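Local coordinates for protein 3,4-dihydroxy-2-butanone 4-phosphate synthase (PDB 6MNZ) that probably converts D-ribulose 5-phosphate to formate and 3,4-dihydroxy-2-butanone 4-phosphate for riboflavin biosynthesis, using magnesium or manganese ions, at residues P232-P243 and V289-H297. Numbering follows the deposited sequence.
Sequences PDIHLALVKGEP and VLVWIGQDH
V239 lies alongside V289, both side chains pointing the same way, with CG2 of V239 3.9 Å from CG2 of V289; CG1 of V289 continues the apolar row to the methyl of A237. Strands 235-239 and 290-292 run antiparallel, with 169° between their N-to-C directions. L236 with W292 and L238 with L290 are hydrogen-bonded pairs, A237 with V291 the non-hydrogen-bonded pair between them. Both bonds of L238 and L290 lie in the carbonyl plane, L238 N to L290 O at 2.8 Å. W292 N, by contrast, reaches L236 O at 3.0 Å, tilted 31° from the plane of the L236 carbonyl. CA of A237 adds a C-H...O contact to L290 O, at 3.2 Å. CG of H235 stands beside its own backbone N (chi1 -49°), which brings the imidazole over to 289-297: W292 O and I293 CA lie at its edge, near the ring plane, and CE1 lies 3.7 Å from CG2 of I293. With these four residues bonded in pairs and H235, A237 and V239 bonded to strand 220-228, A237 and V291 pack on I333 of helix 320-336, whereas L236, L238 and W292 meet the second subunit through apolar packing and the W292 NE1 bond to its D300.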
loop_
_atom_site.group_PDB
_atom_site.type_symbol
_atom_site.label_atom_id
_atom_site.label_comp_id
_atom_site.label_asym_id
_atom_site.label_seq_id
_atom_site.Cartn_x
_atom_site.Cartn_y
_atom_site.Cartn_z
ATOM N N PRO A 232 -9.586 -7.169 4.867
ATOM C CA PRO A 232 -8.712 -5.997 4.718
ATOM C C PRO A 232 -8.671 -5.069 5.925
ATOM O O PRO A 232 -8.324 -3.896 5.762
ATOM C CB PRO A 232 -9.325 -5.271 3.505
ATOM C CG PRO A 232 -10.398 -6.177 2.960
ATOM C CD PRO A 232 -10.835 -7.012 4.111
ATOM N N ASP A 233 -9.172 -5.500 7.081
ATOM C CA ASP A 233 -9.737 -4.577 8.054
ATOM C C ASP A 233 -9.426 -5.087 9.452
ATOM O O ASP A 233 -9.304 -6.294 9.672
ATOM C CB ASP A 233 -11.250 -4.443 7.860
ATOM C CG ASP A 233 -11.920 -5.782 7.617
ATOM O OD1 ASP A 233 -11.698 -6.710 8.426
ATOM O OD2 ASP A 233 -12.743 -5.877 6.681
ATOM N N ILE A 234 -9.314 -4.162 10.399
ATOM C CA ILE A 234 -9.765 -4.374 11.769
ATOM C C ILE A 234 -10.661 -3.203 12.165
ATOM O O ILE A 234 -10.258 -2.042 12.029
ATOM C CB ILE A 234 -8.574 -4.531 12.732
ATOM C CG1 ILE A 234 -9.055 -4.795 14.159
ATOM C CG2 ILE A 234 -7.668 -3.323 12.636
ATOM C CD1 ILE A 234 -9.468 -6.231 14.380
ATOM N N HIS A 235 -11.929 -3.496 12.442
ATOM C CA HIS A 235 -12.914 -2.473 12.767
ATOM C C HIS A 235 -13.046 -2.307 14.276
ATOM O O HIS A 235 -13.003 -3.280 15.033
ATOM C CB HIS A 235 -14.279 -2.820 12.170
ATOM C CG HIS A 235 -14.226 -3.204 10.726
ATOM N ND1 HIS A 235 -14.351 -2.284 9.709
ATOM C CD2 HIS A 235 -14.188 -4.418 10.129
ATOM C CE1 HIS A 235 -14.217 -2.900 8.548
ATOM N NE2 HIS A 235 -14.185 -4.200 8.772
ATOM N N LEU A 236 -13.320 -1.074 14.697
ATOM C CA LEU A 236 -13.443 -0.741 16.107
ATOM C C LEU A 236 -14.833 -0.197 16.408
ATOM O O LEU A 236 -15.528 0.319 15.527
ATOM C CB LEU A 236 -12.388 0.287 16.527
ATOM C CG LEU A 236 -10.937 -0.156 16.340
ATOM C CD1 LEU A 236 -10.006 1.017 16.553
ATOM C CD2 LEU A 236 -10.597 -1.288 17.288
ATOM N N ALA A 237 -15.195 -0.241 17.690
ATOM C CA ALA A 237 -16.413 0.404 18.174
ATOM C C ALA A 237 -16.151 0.922 19.581
ATOM O O ALA A 237 -15.797 0.140 20.469
ATOM C CB ALA A 237 -17.593 -0.564 18.156
ATOM N N LEU A 238 -16.095 2.245 19.717
ATOM C CA LEU A 238 -15.982 2.897 21.015
ATOM C C LEU A 238 -17.370 3.087 21.616
ATOM O O LEU A 238 -18.228 3.739 21.012
ATOM C CB LEU A 238 -15.270 4.241 20.877
ATOM C CG LEU A 238 -13.747 4.174 20.746
ATOM C CD1 LEU A 238 -13.353 3.622 19.388
ATOM C CD2 LEU A 238 -13.130 5.547 20.967
ATOM N N VAL A 239 -17.609 2.457 22.766
ATOM C CA VAL A 239 -18.911 2.465 23.421
ATOM C C VAL A 239 -18.783 3.185 24.757
ATOM O O VAL A 239 -17.775 3.040 25.457
ATOM C CB VAL A 239 -19.455 1.036 23.628
ATOM C CG1 VAL A 239 -20.828 1.080 24.279
ATOM C CG2 VAL A 239 -19.513 0.300 22.301
ATOM N N LYS A 240 -19.780 4.012 25.073
ATOM C CA LYS A 240 -19.958 4.560 26.412
ATOM C C LYS A 240 -21.374 4.253 26.873
ATOM O O LYS A 240 -22.341 4.718 26.261
ATOM C CB LYS A 240 -19.698 6.070 26.433
ATOM C CG LYS A 240 -19.946 6.743 27.782
ATOM C CD LYS A 240 -18.917 6.326 28.830
ATOM C CE LYS A 240 -19.465 6.481 30.243
ATOM N NZ LYS A 240 -18.447 7.032 31.181
ATOM N N GLY A 241 -21.488 3.590 28.015
ATOM C CA GLY A 241 -22.765 3.134 28.516
ATOM C C GLY A 241 -23.056 1.693 28.151
ATOM O O GLY A 241 -22.164 0.887 27.878
ATOM N N GLU A 242 -24.351 1.381 28.113
ATOM C CA GLU A 242 -24.840 0.056 27.730
ATOM C C GLU A 242 -25.902 0.226 26.652
ATOM O O GLU A 242 -27.079 0.460 26.963
ATOM C CB GLU A 242 -25.401 -0.697 28.936
ATOM C CG GLU A 242 -24.361 -1.045 29.989
ATOM C CD GLU A 242 -24.147 0.069 30.999
ATOM O OE1 GLU A 242 -24.835 1.107 30.906
ATOM O OE2 GLU A 242 -23.321 -0.113 31.918
ATOM N N PRO A 243 -25.513 0.191 25.374
ATOM C CA PRO A 243 -26.485 0.500 24.307
ATOM C C PRO A 243 -27.736 -0.356 24.367
ATOM O O PRO A 243 -28.708 -0.069 23.649
ATOM C CB PRO A 243 -25.692 0.247 23.012
ATOM C CG PRO A 243 -24.467 -0.518 23.421
ATOM C CD PRO A 243 -24.176 -0.107 24.830
ATOM N N VAL A 289 -22.303 5.074 20.496
ATOM C CA VAL A 289 -21.252 4.274 19.876
ATOM C C VAL A 289 -20.636 5.066 18.729
ATOM O O VAL A 289 -21.340 5.507 17.823
ATOM C CB VAL A 289 -21.794 2.918 19.381
ATOM C CG1 VAL A 289 -20.680 2.101 18.739
ATOM C CG2 VAL A 289 -22.431 2.144 20.527
ATOM N N LEU A 290 -19.312 5.187 18.734
ATOM C CA LEU A 290 -18.557 5.534 17.537
ATOM C C LEU A 290 -18.067 4.251 16.881
ATOM O O LEU A 290 -17.416 3.428 17.533
ATOM C CB LEU A 290 -17.380 6.449 17.873
ATOM C CG LEU A 290 -16.631 7.013 16.665
ATOM C CD1 LEU A 290 -16.202 8.447 16.925
ATOM C CD2 LEU A 290 -15.429 6.147 16.313
ATOM N N VAL A 291 -18.454 4.045 15.630
ATOM C CA VAL A 291 -17.884 2.981 14.819
ATOM C C VAL A 291 -16.719 3.538 14.013
ATOM O O VAL A 291 -16.688 4.715 13.644
ATOM C CB VAL A 291 -18.944 2.345 13.900
ATOM C CG1 VAL A 291 -18.439 1.026 13.340
ATOM C CG2 VAL A 291 -20.246 2.146 14.661
ATOM N N TRP A 292 -15.818 2.641 13.618
ATOM C CA TRP A 292 -14.656 2.998 12.812
ATOM C C TRP A 292 -14.425 1.889 11.801
ATOM O O TRP A 292 -14.233 0.730 12.184
ATOM C CB TRP A 292 -13.412 3.200 13.683
ATOM C CG TRP A 292 -12.178 3.534 12.896
ATOM C CD1 TRP A 292 -11.306 2.652 12.331
ATOM C CD2 TRP A 292 -11.613 4.837 12.702
ATOM N NE1 TRP A 292 -10.256 3.327 11.758
ATOM C CE2 TRP A 292 -10.414 4.669 11.981
ATOM C CE3 TRP A 292 -12.033 6.132 13.018
ATOM C CZ2 TRP A 292 -9.682 5.749 11.491
ATOM C CZ3 TRP A 292 -11.273 7.202 12.576
ATOM C CH2 TRP A 292 -10.133 7.005 11.791
ATOM N N ILE A 293 -14.446 2.240 10.520
ATOM C CA ILE A 293 -14.181 1.273 9.461
ATOM C C ILE A 293 -12.675 1.101 9.329
ATOM O O ILE A 293 -11.952 2.069 9.065
ATOM C CB ILE A 293 -14.792 1.719 8.121
ATOM C CG1 ILE A 293 -16.158 2.387 8.289
ATOM C CG2 ILE A 293 -14.928 0.513 7.195
ATOM C CD1 ILE A 293 -16.423 3.500 7.265
ATOM N N GLY A 294 -12.226 -0.149 9.329
ATOM C CA GLY A 294 -10.862 -0.433 8.933
ATOM C C GLY A 294 -10.652 -0.161 7.453
ATOM O O GLY A 294 -11.491 -0.487 6.612
ATOM N N GLN A 295 -9.515 0.459 7.142
ATOM C CA GLN A 295 -9.088 0.700 5.773
ATOM C C GLN A 295 -7.693 0.117 5.601
ATOM O O GLN A 295 -6.890 0.129 6.537
ATOM C CB GLN A 295 -9.063 2.205 5.459
ATOM C CG GLN A 295 -10.052 2.669 4.403
ATOM C CD GLN A 295 -9.845 4.126 4.023
ATOM O OE1 GLN A 295 -10.132 5.026 4.812
ATOM N NE2 GLN A 295 -9.185 4.352 2.893
ATOM N N ASP A 296 -7.420 -0.429 4.414
ATOM C CA ASP A 296 -6.092 -0.976 4.161
ATOM C C ASP A 296 -5.021 0.094 4.291
ATOM O O ASP A 296 -3.960 -0.160 4.873
ATOM C CB ASP A 296 -6.039 -1.605 2.770
ATOM C CG ASP A 296 -7.002 -2.758 2.620
ATOM O OD1 ASP A 296 -7.049 -3.600 3.538
ATOM O OD2 ASP A 296 -7.771 -2.773 1.635
ATOM N N HIS A 297 -5.365 1.334 3.954
ATOM C CA HIS A 297 -4.515 2.487 4.198
ATOM C C HIS A 297 -5.414 3.696 4.399
ATOM O O HIS A 297 -6.512 3.769 3.839
ATOM C CB HIS A 297 -3.538 2.727 3.042
ATOM C CG HIS A 297 -2.653 1.555 2.744
ATOM N ND1 HIS A 297 -1.818 0.995 3.686
ATOM C CD2 HIS A 297 -2.513 0.807 1.625
ATOM C CE1 HIS A 297 -1.202 -0.049 3.160
ATOM N NE2 HIS A 297 -1.599 -0.179 1.907
#